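PDB 1Y9U: putative iron binding protein from Bordetella pertussis Tohama I, which probably binds ferric iron in the periplasm as the solute-binding component of a bacterial iron uptake system. Local coordinates for residues V108-K113 and A198-H203; F120-L125 and G233-N238; D185-I190 and A213-D218; L269-Q272 and Y277-R280; A273-P278 and K284-V289. All blocks are in the same frame, centred on the assembly; numbering follows the deposited sequence.

Overall arrangement
From the N terminus, strand 100-112 opens contact 1, and the loop after it opens contact 2 at 120-125. Helix 179-187 then starts contact 3 before helix 198-206 returns to the strand and closes contact 1, so contacts 1 and 3 cross. Helix 212-218 closes contact 3, which is nested inside the longer loop that contact 2 closes at 233-238; contacts 1 and 2 also cross. Contacts 4 and 5 follow the others as short local loops that overlap: helix 264-273 meets strand 277-278, and the turn between them meets 284-289, the two contacts sharing Tyr277 and Pro278. Contacts 1, 2, 4 and 5 all reach one mixed sheet, while contact 3 joins two helices at the surface.

Contact 1 of 5, residues V108-K113 and A198-H203; sequences VLYVEK and AYYVGH
Ala198 meets Val108 where the two backbones come nearest, their CA atoms 5.9 Å apart. Both branches of the valine reach the small side chain: Val108 CG1 and CG2 each lie 3.9 Å from Ala198 CB, and CG2 also rests against the alanine's backbone N. Two residues on, Tyr200 meets the far end of Tyr110 chiefly with its CB: Tyr110 OH comes to 3.3 Å from Tyr200 CB and lies near the plane of the Tyr200 ring, at the edge. That hydroxyl is held by a hydrogen bond to Asn197 O. With CG anti to its carbonyl carbon (chi1 -66°), Tyr200 carries its own ring onward, away from the strand, and its OH bonds to the OH of Tyr143. Val201 then runs past Tyr110 in the opposite direction, and its CG2 comes obliquely to the ring, 3.3 Å from Tyr110 CE1 and 3.5 Å from Tyr110 CZ, which is tight for carbon atoms. Strand 100-112 thus backs the beginning of helix 198-206, which carries Tyr199 and Tyr200. Together with Tyr143 these tyrosines bind ferric iron in this protein, although no iron is bound to this chain here: the tyrosinate site of a periplasmic ferric-binding protein.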
# COMPACT_ATOMS: atom_id res chain seq x y z
N VAL A 108 5.22 -3.25 -8.03
CA VAL A 108 6.35 -3.16 -8.94
C VAL A 108 6.56 -4.48 -9.68
O VAL A 108 5.81 -5.43 -9.53
CB VAL A 108 7.61 -2.72 -8.16
CG1 VAL A 108 7.36 -1.39 -7.40
CG2 VAL A 108 8.07 -3.78 -7.18
N LEU A 109 7.62 -4.52 -10.50
CA LEU A 109 8.00 -5.70 -11.24
C LEU A 109 9.22 -6.32 -10.59
O LEU A 109 10.26 -5.68 -10.47
CB LEU A 109 8.31 -5.34 -12.68
CG LEU A 109 8.34 -6.51 -13.67
CD1 LEU A 109 6.93 -7.08 -13.94
CD2 LEU A 109 9.01 -6.11 -14.98
N TYR A 110 9.09 -7.55 -10.12
CA TYR A 110 10.25 -8.34 -9.72
C TYR A 110 10.85 -8.91 -10.98
O TYR A 110 10.11 -9.38 -11.83
CB TYR A 110 9.86 -9.50 -8.83
CG TYR A 110 9.28 -9.18 -7.46
CD1 TYR A 110 9.00 -7.88 -7.03
CD2 TYR A 110 8.99 -10.23 -6.58
CE1 TYR A 110 8.44 -7.66 -5.78
CE2 TYR A 110 8.45 -10.01 -5.34
CZ TYR A 110 8.19 -8.72 -4.92
OH TYR A 110 7.58 -8.52 -3.70
N VAL A 111 12.18 -8.85 -11.11
CA VAL A 111 12.87 -9.23 -12.33
C VAL A 111 14.07 -10.09 -11.97
O VAL A 111 14.83 -9.74 -11.07
CB VAL A 111 13.36 -7.98 -13.09
CG1 VAL A 111 14.10 -8.36 -14.36
CG2 VAL A 111 12.17 -7.04 -13.38
N GLU A 112 14.29 -11.18 -12.71
CA GLU A 112 15.49 -11.98 -12.52
C GLU A 112 16.70 -11.05 -12.54
O GLU A 112 16.78 -10.16 -13.39
CB GLU A 112 15.61 -13.01 -13.64
CG GLU A 112 16.51 -14.19 -13.31
CD GLU A 112 18.00 -13.91 -13.45
OE1 GLU A 112 18.39 -13.03 -14.24
OE2 GLU A 112 18.77 -14.59 -12.72
N LYS A 113 17.64 -11.24 -11.61
CA LYS A 113 18.63 -10.22 -11.33
C LYS A 113 19.49 -9.78 -12.52
O LYS A 113 19.95 -8.65 -12.54
CB LYS A 113 19.53 -10.66 -10.18
CG LYS A 113 20.42 -11.85 -10.53
CD LYS A 113 21.14 -12.41 -9.31
CE LYS A 113 22.01 -13.62 -9.65
NZ LYS A 113 23.21 -13.23 -10.46
N ALA A 198 6.73 -3.80 -3.59
CA ALA A 198 8.14 -3.52 -3.35
C ALA A 198 8.58 -3.81 -1.92
O ALA A 198 9.68 -4.26 -1.67
CB ALA A 198 8.40 -2.08 -3.67
N TYR A 199 7.80 -3.39 -0.88
CA TYR A 199 8.14 -3.75 0.62
C TYR A 199 8.50 -5.25 0.86
O TYR A 199 9.34 -5.59 1.74
CB TYR A 199 7.07 -3.28 1.72
CG TYR A 199 5.66 -3.96 1.65
CD1 TYR A 199 5.49 -5.21 2.19
CD2 TYR A 199 4.56 -3.35 1.09
CE1 TYR A 199 4.29 -5.85 2.16
CE2 TYR A 199 3.32 -4.06 1.03
CZ TYR A 199 3.23 -5.26 1.60
OH TYR A 199 1.99 -5.85 1.49
N TYR A 200 7.90 -6.16 0.12
CA TYR A 200 8.31 -7.54 0.36
C TYR A 200 9.77 -7.77 -0.02
O TYR A 200 10.45 -8.62 0.57
CB TYR A 200 7.47 -8.54 -0.39
CG TYR A 200 6.03 -8.59 0.06
CD1 TYR A 200 4.99 -8.20 -0.79
CD2 TYR A 200 5.69 -9.03 1.32
CE1 TYR A 200 3.68 -8.25 -0.39
CE2 TYR A 200 4.38 -9.10 1.72
CZ TYR A 200 3.38 -8.71 0.85
OH TYR A 200 2.08 -8.78 1.27
N VAL A 201 10.28 -7.01 -0.99
CA VAL A 201 11.68 -7.09 -1.39
C VAL A 201 12.53 -6.44 -0.29
O VAL A 201 13.63 -6.91 -0.01
CB VAL A 201 11.92 -6.44 -2.76
CG1 VAL A 201 13.39 -6.61 -3.18
CG2 VAL A 201 10.97 -7.01 -3.80
N GLY A 202 12.03 -5.38 0.36
CA GLY A 202 12.65 -4.86 1.57
C GLY A 202 12.82 -5.94 2.62
O GLY A 202 13.89 -6.10 3.20
N HIS A 203 11.78 -6.75 2.86
CA HIS A 203 11.87 -7.85 3.81
C HIS A 203 12.87 -8.89 3.36
O HIS A 203 13.73 -9.29 4.13
CB HIS A 203 10.50 -8.50 4.00
CG HIS A 203 9.56 -7.68 4.83
ND1 HIS A 203 9.68 -7.58 6.20
CD2 HIS A 203 8.50 -6.92 4.49
CE1 HIS A 203 8.74 -6.78 6.67
NE2 HIS A 203 8.01 -6.37 5.65

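Contact 2 of 5, residues F120-L125 and G233-N238; sequences FRYGDL and GGTHVN
Tyr122 and Thr235 are the residues whose backbones come nearest, yet their CA atoms stay 8.7 Å apart, so a single long side chain has to span the gap. On the near side, residues 122-125 begin a 3-10 segment in which Leu125 N bonds to Tyr122 O. Just ahead of it, Arg121 N donates to Asp124 OD2 over 2.9 Å, reaching the carboxylate from well above its plane, while Asp124 N returns a bond to Arg121 O. Across the gap, the chain from Gly234 runs extended toward strand 237-245.

The Tyr122 side chain sets off toward that loop, and its hydroxyl makes the contact. His236 N donates to Tyr122 OH over 2.9 Å with a moderately bent N-H...O angle of 149°, the donor lying near the plane of the ring at its edge. The same hydroxyl also bonds to Arg107 O, so two bonds grip this buried oxygen: it accepts from one backbone amide and donates to another residue's carbonyl. Methyl and methylene groups close in around it, Thr235 CG2 at 3.4 Å and His236 CB at 3.3 Å from Tyr122 OH. Thr235 holds CG2 anti to its backbone N, which leaves OG1 on another side, bonded to Pro225 O.

Leu147 of helix 142-155 touches both Tyr122 and His236, and the Phe227 ring meets that of Tyr122. With Arg107 on strand 100-112, the tyrosine therefore joins the loop after this strand to the entry of the neighbouring antiparallel strand 237-245.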
# COMPACT_ATOMS: atom_id res chain seq x y z
N PHE A 120 9.98 -0.20 -17.41
CA PHE A 120 8.78 -0.96 -17.78
C PHE A 120 7.56 -0.08 -17.65
O PHE A 120 7.49 0.75 -16.74
CB PHE A 120 8.61 -2.14 -16.81
CG PHE A 120 7.94 -3.38 -17.38
CD1 PHE A 120 8.59 -4.18 -18.27
CD2 PHE A 120 6.68 -3.79 -16.93
CE1 PHE A 120 8.02 -5.34 -18.73
CE2 PHE A 120 6.12 -4.96 -17.41
CZ PHE A 120 6.79 -5.74 -18.29
N ARG A 121 6.61 -0.27 -18.56
CA ARG A 121 5.27 0.27 -18.41
C ARG A 121 4.35 -0.87 -18.03
O ARG A 121 4.53 -1.98 -18.49
CB ARG A 121 4.78 0.93 -19.70
CG ARG A 121 5.42 2.27 -19.95
CD ARG A 121 6.84 2.16 -20.52
NE ARG A 121 7.76 3.10 -19.90
CZ ARG A 121 9.07 2.92 -19.78
NH1 ARG A 121 9.65 1.83 -20.23
NH2 ARG A 121 9.80 3.88 -19.21
N TYR A 122 3.34 -0.63 -17.19
CA TYR A 122 2.47 -1.74 -16.80
C TYR A 122 1.91 -2.49 -18.00
O TYR A 122 1.86 -3.70 -18.01
CB TYR A 122 1.33 -1.29 -15.89
CG TYR A 122 1.80 -0.87 -14.52
CD1 TYR A 122 1.85 0.47 -14.14
CD2 TYR A 122 2.17 -1.83 -13.59
CE1 TYR A 122 2.29 0.86 -12.88
CE2 TYR A 122 2.61 -1.47 -12.34
CZ TYR A 122 2.69 -0.12 -11.98
OH TYR A 122 3.12 0.26 -10.73
N GLY A 123 1.55 -1.75 -19.03
CA GLY A 123 1.04 -2.34 -20.25
C GLY A 123 1.96 -3.37 -20.88
O GLY A 123 1.49 -4.27 -21.57
N ASP A 124 3.27 -3.23 -20.69
CA ASP A 124 4.24 -4.15 -21.29
C ASP A 124 4.07 -5.59 -20.82
O ASP A 124 4.55 -6.50 -21.48
CB ASP A 124 5.68 -3.70 -21.01
CG ASP A 124 6.00 -2.32 -21.54
OD1 ASP A 124 5.30 -1.83 -22.48
OD2 ASP A 124 6.94 -1.66 -21.07
N LEU A 125 3.42 -5.80 -19.67
CA LEU A 125 3.29 -7.15 -19.14
C LEU A 125 2.43 -8.05 -20.05
O LEU A 125 2.52 -9.27 -19.98
CB LEU A 125 2.71 -7.08 -17.73
CG LEU A 125 2.88 -8.34 -16.88
CD1 LEU A 125 4.34 -8.66 -16.59
CD2 LEU A 125 2.11 -8.16 -15.58
N GLY A 233 4.77 9.55 -16.66
CA GLY A 233 3.91 8.62 -15.94
C GLY A 233 4.52 8.16 -14.63
O GLY A 233 5.73 8.28 -14.41
N GLY A 234 3.66 7.61 -13.76
CA GLY A 234 4.07 7.22 -12.43
C GLY A 234 3.72 5.80 -12.07
O GLY A 234 2.94 5.12 -12.75
N THR A 235 4.30 5.35 -10.97
CA THR A 235 4.12 4.00 -10.43
C THR A 235 2.88 3.93 -9.58
O THR A 235 2.58 4.86 -8.83
CB THR A 235 5.37 3.65 -9.60
OG1 THR A 235 6.53 3.61 -10.46
CG2 THR A 235 5.24 2.28 -8.93
N HIS A 236 2.15 2.82 -9.68
CA HIS A 236 0.98 2.56 -8.89
C HIS A 236 1.33 2.38 -7.43
O HIS A 236 2.18 1.56 -7.09
CB HIS A 236 0.28 1.29 -9.38
CG HIS A 236 -0.91 0.93 -8.55
ND1 HIS A 236 -0.95 -0.10 -7.63
CD2 HIS A 236 -2.12 1.52 -8.51
CE1 HIS A 236 -2.16 -0.13 -7.07
NE2 HIS A 236 -2.88 0.85 -7.59
N VAL A 237 0.63 3.10 -6.57
CA VAL A 237 0.73 2.92 -5.14
C VAL A 237 -0.64 2.75 -4.49
O VAL A 237 -1.63 3.41 -4.86
CB VAL A 237 1.50 4.07 -4.42
CG1 VAL A 237 2.87 4.27 -5.04
CG2 VAL A 237 0.70 5.38 -4.36
N ASN A 238 -0.73 1.81 -3.56
CA ASN A 238 -1.79 1.88 -2.55
C ASN A 238 -1.14 2.49 -1.29
O ASN A 238 0.03 2.90 -1.31
CB ASN A 238 -2.50 0.52 -2.29
CG ASN A 238 -3.98 0.67 -1.84
OD1 ASN A 238 -4.36 1.63 -1.20
ND2 ASN A 238 -4.84 -0.28 -2.27

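Contact 3 of 5, residues D185-I190 and A213-D218; sequences DILGGI and ARKWGD
Leu187 reaches Lys215 and Trp216 as an extended arm: CG lies anti to the backbone N (chi1 173°), and CD2 in turn lies anti to CA, so this methyl is carried straight out from the helix. Trp216 takes a different first torsion, with CG anti to the carbonyl carbon (chi1 -62°), and presents CD1 of its five-membered ring to that methyl. Leu187 CD2 touches Trp216 CD1 at 3.7 Å, coming in obliquely to the indole. It lies equally close, 3.7 Å, to Lys215 CG, and CD of the lysine follows at 4.1 Å from Leu187 CD2. Beyond that the lysine chain runs on extended, crossing the leucine at about a right angle, so the leucine meets the lysine's aliphatic CG and CD.

The reaching helix stops immediately afterwards in a Schellman motif. Gly189, with a positive phi of 81°, turns the chain; its N bonds to Ile186 O at 3.0 Å, and Ile190 N bonds to Asp185 O at 3.0 Å. Leu187 therefore leaves from the last turn of helix 179-187 and meets helix 212-218 at the protein surface.

On that second helix, Arg214 NE forms a salt bridge with Asp218 OD1 one turn later, at 2.8 Å. Asp218 OD1 lies close to the guanidinium plane, and the bond meets it on the syn side but tilted out of the carboxylate plane. Arg214 NH1 also bonds to Ala207 O, which gives the guanidinium a second hold. Trp216 also packs against earlier turns of helix 179-187, on Arg180, Ala183 and Arg184, while Leu187 also touches Ala219.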
# COMPACT_ATOMS: atom_id res chain seq x y z
N ASP A 185 9.71 -18.15 -7.48
CA ASP A 185 9.56 -18.80 -8.78
C ASP A 185 10.47 -18.21 -9.84
O ASP A 185 10.85 -18.88 -10.79
CB ASP A 185 8.10 -18.77 -9.20
CG ASP A 185 7.24 -19.71 -8.37
OD1 ASP A 185 7.79 -20.60 -7.64
OD2 ASP A 185 6.00 -19.65 -8.45
N ILE A 186 10.89 -16.96 -9.68
CA ILE A 186 11.95 -16.43 -10.52
C ILE A 186 13.27 -17.15 -10.21
O ILE A 186 14.00 -17.57 -11.14
CB ILE A 186 12.08 -14.89 -10.37
CG1 ILE A 186 10.86 -14.21 -10.98
CG2 ILE A 186 13.36 -14.41 -11.04
CD1 ILE A 186 10.71 -12.73 -10.63
N LEU A 187 13.57 -17.34 -8.92
CA LEU A 187 14.73 -18.11 -8.52
C LEU A 187 14.69 -19.52 -9.11
O LEU A 187 15.72 -20.03 -9.60
CB LEU A 187 14.83 -18.17 -7.00
CG LEU A 187 15.91 -19.11 -6.44
CD1 LEU A 187 17.28 -18.76 -6.99
CD2 LEU A 187 15.89 -19.07 -4.92
N GLY A 188 13.51 -20.11 -9.09
CA GLY A 188 13.32 -21.46 -9.57
C GLY A 188 13.28 -21.56 -11.09
O GLY A 188 13.20 -22.68 -11.61
N GLY A 189 13.33 -20.45 -11.81
CA GLY A 189 13.38 -20.48 -13.26
C GLY A 189 12.03 -20.65 -13.94
O GLY A 189 12.02 -20.80 -15.17
N ILE A 190 10.95 -20.68 -13.17
CA ILE A 190 9.56 -20.81 -13.65
C ILE A 190 9.11 -19.57 -14.40
O ILE A 190 8.38 -19.67 -15.41
CB ILE A 190 8.63 -21.09 -12.42
CG1 ILE A 190 8.92 -22.50 -11.88
CG2 ILE A 190 7.15 -20.89 -12.73
CD1 ILE A 190 8.28 -22.75 -10.56
N ALA A 213 14.36 -16.66 2.65
CA ALA A 213 13.97 -15.31 2.31
C ALA A 213 15.09 -14.54 1.61
O ALA A 213 14.84 -13.94 0.56
CB ALA A 213 13.50 -14.54 3.55
N ARG A 214 16.31 -14.59 2.14
CA ARG A 214 17.43 -13.88 1.53
C ARG A 214 17.81 -14.52 0.20
O ARG A 214 18.24 -13.81 -0.71
CB ARG A 214 18.61 -13.80 2.50
CG ARG A 214 19.81 -13.06 1.97
CD ARG A 214 19.53 -11.66 1.47
NE ARG A 214 20.76 -10.98 1.10
CZ ARG A 214 21.53 -10.28 1.91
NH1 ARG A 214 21.20 -10.09 3.18
NH2 ARG A 214 22.65 -9.76 1.43
N LYS A 215 17.68 -15.83 0.06
CA LYS A 215 17.96 -16.47 -1.22
C LYS A 215 17.01 -15.96 -2.30
O LYS A 215 17.42 -15.68 -3.43
CB LYS A 215 17.87 -18.00 -1.05
CG LYS A 215 18.36 -18.78 -2.22
CD LYS A 215 18.33 -20.26 -1.87
CE LYS A 215 19.04 -21.10 -2.89
NZ LYS A 215 19.15 -22.51 -2.38
N TRP A 216 15.74 -15.83 -1.95
CA TRP A 216 14.75 -15.32 -2.89
C TRP A 216 15.05 -13.85 -3.21
O TRP A 216 14.97 -13.41 -4.35
CB TRP A 216 13.34 -15.44 -2.34
CG TRP A 216 12.87 -16.84 -2.06
CD1 TRP A 216 13.60 -18.00 -2.15
CD2 TRP A 216 11.57 -17.21 -1.61
NE1 TRP A 216 12.82 -19.07 -1.79
CE2 TRP A 216 11.58 -18.62 -1.43
CE3 TRP A 216 10.40 -16.50 -1.31
CZ2 TRP A 216 10.47 -19.33 -1.01
CZ3 TRP A 216 9.29 -17.20 -0.89
CH2 TRP A 216 9.33 -18.62 -0.75
N GLY A 217 15.40 -13.06 -2.19
CA GLY A 217 15.69 -11.66 -2.41
C GLY A 217 16.91 -11.46 -3.31
O GLY A 217 16.94 -10.60 -4.19
N ASP A 218 17.94 -12.29 -3.10
CA ASP A 218 19.16 -12.16 -3.88
C ASP A 218 18.92 -12.50 -5.36
O ASP A 218 19.70 -12.06 -6.22
CB ASP A 218 20.27 -13.07 -3.35
CG ASP A 218 21.00 -12.51 -2.17
OD1 ASP A 218 20.68 -11.42 -1.65
OD2 ASP A 218 21.96 -13.16 -1.68

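Contact 4 of 5, residues L269-Q272 and Y277-R280; sequences LYAQ and YPVR
Ala271 and Pro278 make almost all of this small contact, and it is apolar. The methyl of Ala271 points at the strand and settles over a face of the pyrrolidine ring: Ala271 CB is 3.6 Å from Pro278 N and 3.7 Å from Pro278 CD, while CG and CB of the proline both lie 4.0 Å from it. With every ring atom at a similar distance, the methyl sits over the ring as a whole and not at one corner. Tyr277 adds only backbone, its carbonyl carbon 4.0 Å from Ala271 CB, because its side chain starts off away from the helix. So short a side chain on one partner and a compact ring on the other let the backbones come close, with the CA atoms of Ala271 and Pro278 5.2 Å apart.

Polar bonds nearby add to this: Tyr277 pairs through its backbone with Leu104, and Arg280 N bonds to Gln267 OE1, tying the chain after the strand back to helix 264-273.

Helix 264-273 thus lies against the short strand 277-278 that follows it, which is itself an antiparallel neighbour of strand 100-112. Gln267, a turn earlier on the helix, also touches Pro278, and Tyr270 reaches Leu102 and Ser103 on the long strand.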
# COMPACT_ATOMS: atom_id res chain seq x y z
N LEU A 269 10.62 6.01 11.15
CA LEU A 269 10.35 4.73 11.84
C LEU A 269 9.15 4.00 11.23
O LEU A 269 9.18 2.77 11.09
CB LEU A 269 10.10 4.97 13.34
CG LEU A 269 11.25 5.57 14.15
CD1 LEU A 269 10.78 5.96 15.55
CD2 LEU A 269 12.42 4.60 14.20
N TYR A 270 8.11 4.74 10.88
CA TYR A 270 6.83 4.21 10.39
C TYR A 270 7.04 3.41 9.11
O TYR A 270 6.53 2.29 8.98
CB TYR A 270 5.81 5.35 10.17
CG TYR A 270 4.42 4.88 9.80
CD1 TYR A 270 3.43 4.75 10.76
CD2 TYR A 270 4.09 4.59 8.49
CE1 TYR A 270 2.17 4.31 10.44
CE2 TYR A 270 2.83 4.13 8.16
CZ TYR A 270 1.87 3.99 9.13
OH TYR A 270 0.60 3.54 8.82
N ALA A 271 7.78 3.98 8.18
CA ALA A 271 7.99 3.36 6.88
C ALA A 271 8.97 2.23 7.00
O ALA A 271 8.75 1.16 6.42
CB ALA A 271 8.46 4.37 5.85
N GLN A 272 10.04 2.41 7.77
CA GLN A 272 11.04 1.36 7.96
C GLN A 272 10.41 0.08 8.53
O GLN A 272 10.81 -1.03 8.14
CB GLN A 272 12.20 1.85 8.86
CG GLN A 272 13.32 0.82 9.18
CD GLN A 272 14.47 0.80 8.15
OE1 GLN A 272 15.10 -0.25 7.92
NE2 GLN A 272 14.77 1.96 7.55
N TYR A 277 7.29 2.96 1.79
CA TYR A 277 7.86 4.24 1.38
C TYR A 277 7.13 5.33 2.15
O TYR A 277 5.92 5.37 2.16
CB TYR A 277 7.71 4.41 -0.15
CG TYR A 277 8.72 5.36 -0.77
CD1 TYR A 277 9.88 4.89 -1.39
CD2 TYR A 277 8.52 6.74 -0.73
CE1 TYR A 277 10.79 5.75 -1.96
CE2 TYR A 277 9.45 7.61 -1.28
CZ TYR A 277 10.57 7.10 -1.90
OH TYR A 277 11.50 7.97 -2.46
N PRO A 278 7.86 6.24 2.79
CA PRO A 278 7.20 7.29 3.56
C PRO A 278 6.43 8.26 2.67
O PRO A 278 6.83 8.52 1.56
CB PRO A 278 8.34 8.00 4.27
CG PRO A 278 9.58 7.50 3.70
CD PRO A 278 9.33 6.35 2.82
N VAL A 279 5.34 8.79 3.18
CA VAL A 279 4.61 9.82 2.44
C VAL A 279 5.33 11.18 2.45
O VAL A 279 5.24 11.94 1.51
CB VAL A 279 3.15 9.98 2.97
CG1 VAL A 279 3.08 10.59 4.37
CG2 VAL A 279 2.31 10.79 2.00
N ARG A 280 6.02 11.48 3.55
CA ARG A 280 6.68 12.77 3.72
C ARG A 280 7.96 12.81 2.91
O ARG A 280 8.79 11.90 3.00
CB ARG A 280 7.00 12.97 5.20
CG ARG A 280 7.66 14.29 5.55
CD ARG A 280 8.24 14.29 6.93
NE ARG A 280 8.83 15.58 7.29
CZ ARG A 280 8.19 16.57 7.90
NH1 ARG A 280 6.96 16.43 8.29
NH2 ARG A 280 8.83 17.72 8.12

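Contact 5 of 5, residues A273-P278 and K284-V289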
# COMPACT_ATOMS: atom_id res chain seq x y z
N ALA A 273 9.39 0.21 9.38
CA ALA A 273 8.84 -0.94 10.07
C ALA A 273 8.35 -2.04 9.14
O ALA A 273 8.57 -3.20 9.46
CB ALA A 273 7.73 -0.53 11.01
N ASN A 274 7.66 -1.70 8.03
CA ASN A 274 7.22 -2.71 7.05
C ASN A 274 7.91 -2.48 5.71
O ASN A 274 7.41 -2.96 4.71
CB ASN A 274 5.68 -2.74 6.85
CG ASN A 274 5.21 -3.94 6.00
OD1 ASN A 274 5.66 -5.06 6.20
ND2 ASN A 274 4.29 -3.68 5.05
N TYR A 275 9.03 -1.75 5.69
CA TYR A 275 9.82 -1.46 4.49
C TYR A 275 9.00 -0.77 3.40
O TYR A 275 9.23 -0.98 2.23
CB TYR A 275 10.49 -2.72 3.95
CG TYR A 275 11.49 -3.28 4.92
CD1 TYR A 275 11.29 -4.49 5.57
CD2 TYR A 275 12.67 -2.59 5.18
CE1 TYR A 275 12.22 -4.99 6.46
CE2 TYR A 275 13.58 -3.08 6.08
CZ TYR A 275 13.37 -4.26 6.70
OH TYR A 275 14.33 -4.72 7.57
N GLU A 276 8.05 0.05 3.82
CA GLU A 276 7.23 0.83 2.94
C GLU A 276 7.92 2.16 2.65
O GLU A 276 9.05 2.42 3.11
CB GLU A 276 5.85 1.04 3.57
CG GLU A 276 5.04 -0.25 3.60
CD GLU A 276 3.81 -0.19 4.46
OE1 GLU A 276 3.63 0.80 5.22
OE2 GLU A 276 3.06 -1.18 4.45
N TYR A 277 7.29 2.96 1.79
CA TYR A 277 7.86 4.24 1.38
C TYR A 277 7.13 5.33 2.15
O TYR A 277 5.92 5.37 2.16
CB TYR A 277 7.71 4.41 -0.15
CG TYR A 277 8.72 5.36 -0.77
CD1 TYR A 277 9.88 4.89 -1.39
CD2 TYR A 277 8.52 6.74 -0.73
CE1 TYR A 277 10.79 5.75 -1.96
CE2 TYR A 277 9.45 7.61 -1.28
CZ TYR A 277 10.57 7.10 -1.90
OH TYR A 277 11.50 7.97 -2.46
N PRO A 278 7.86 6.24 2.79
CA PRO A 278 7.20 7.29 3.56
C PRO A 278 6.43 8.26 2.67
O PRO A 278 6.83 8.52 1.56
CB PRO A 278 8.34 8.00 4.27
CG PRO A 278 9.58 7.50 3.70
CD PRO A 278 9.33 6.35 2.82
N LYS A 284 14.67 9.65 5.39
CA LYS A 284 15.68 8.62 5.15
C LYS A 284 14.99 7.29 4.92
O LYS A 284 14.17 6.84 5.73
CB LYS A 284 16.64 8.51 6.34
CG LYS A 284 17.71 7.44 6.19
CD LYS A 284 18.85 7.86 5.30
CE LYS A 284 20.05 6.90 5.45
NZ LYS A 284 21.35 7.52 5.02
N LEU A 285 15.36 6.65 3.82
CA LEU A 285 14.81 5.36 3.45
C LEU A 285 15.69 4.23 3.95
O LEU A 285 16.91 4.37 4.07
CB LEU A 285 14.76 5.24 1.92
CG LEU A 285 13.98 6.33 1.17
CD1 LEU A 285 14.15 6.15 -0.34
CD2 LEU A 285 12.51 6.35 1.52
N ASP A 286 15.05 3.09 4.20
CA ASP A 286 15.81 1.84 4.34
C ASP A 286 16.74 1.67 3.14
O ASP A 286 16.36 1.96 2.01
CB ASP A 286 14.87 0.65 4.41
CG ASP A 286 15.61 -0.64 4.40
OD1 ASP A 286 16.24 -0.96 5.43
OD2 ASP A 286 15.67 -1.34 3.37
N ALA A 287 17.93 1.13 3.37
CA ALA A 287 18.93 1.04 2.32
C ALA A 287 18.48 0.20 1.11
O ALA A 287 18.77 0.54 -0.00
CB ALA A 287 20.24 0.48 2.87
N VAL A 288 17.82 -0.92 1.37
CA VAL A 288 17.27 -1.73 0.29
C VAL A 288 16.22 -0.92 -0.50
O VAL A 288 16.24 -0.88 -1.72
CB VAL A 288 16.68 -3.05 0.81
CG1 VAL A 288 16.01 -3.81 -0.32
CG2 VAL A 288 17.78 -3.90 1.45
N VAL A 289 15.31 -0.27 0.21
CA VAL A 289 14.28 0.52 -0.47
C VAL A 289 14.92 1.62 -1.34
O VAL A 289 14.53 1.84 -2.48
CB VAL A 289 13.28 1.09 0.55
CG1 VAL A 289 12.29 2.05 -0.15
CG2 VAL A 289 12.54 -0.03 1.26
O HOH W 1 16.56 -2.99 7.54
O HOH W 2 11.92 2.97 4.31
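Tyr277 carries Leu285 on one face of its ring: CD2 of the leucine stands 4.0 Å from the ring centroid, 16° off the normal, a CH-pi contact. The other branch, Leu285 CD1, reaches the rim at 3.8 Å from Tyr277 CE1, while Val289 CG1 comes obliquely to Tyr277 CD1 at 3.9 Å. The Tyr275 ring is met at its edge, with Asp286 OD1 3.5 Å from Tyr275 CE2 and the carboxylate plane turned 68° from that of the ring. At the same edge a water lies in the ring plane, 2.8 Å from Tyr275 OH, and donates to Asp286 OD1, so phenol and carboxylate are joined through it.

Leu285 is wedged tightly, its CD2 also 3.4 Å from Pro278 CD. Val289 CG2 rests on the backbone at 3.6 Å from Tyr275 O. A second water ties the main chains, donating to Glu276 O and accepting from Asp286 N. With CG anti to its backbone N (chi1 174°), Asp286 brings its carboxylate to the Tyr275 ring edge; OD2 also takes weak bonds from Val288 N and Val289 N, and one from Asn206 ND2.

Two helix ends meet here: Tyr275, with positive phi, is the C-prime residue of a Schellman motif closing helix 264-273, with Glu276 N bonded to Ala271 O, and Asp286 is the N-cap of helix 287-291. Tyr275 also meets His203 edge-to-face and lies about 4 Å, side chain to side chain, from the iron ligand Tyr199, placing this turn beside the metal site.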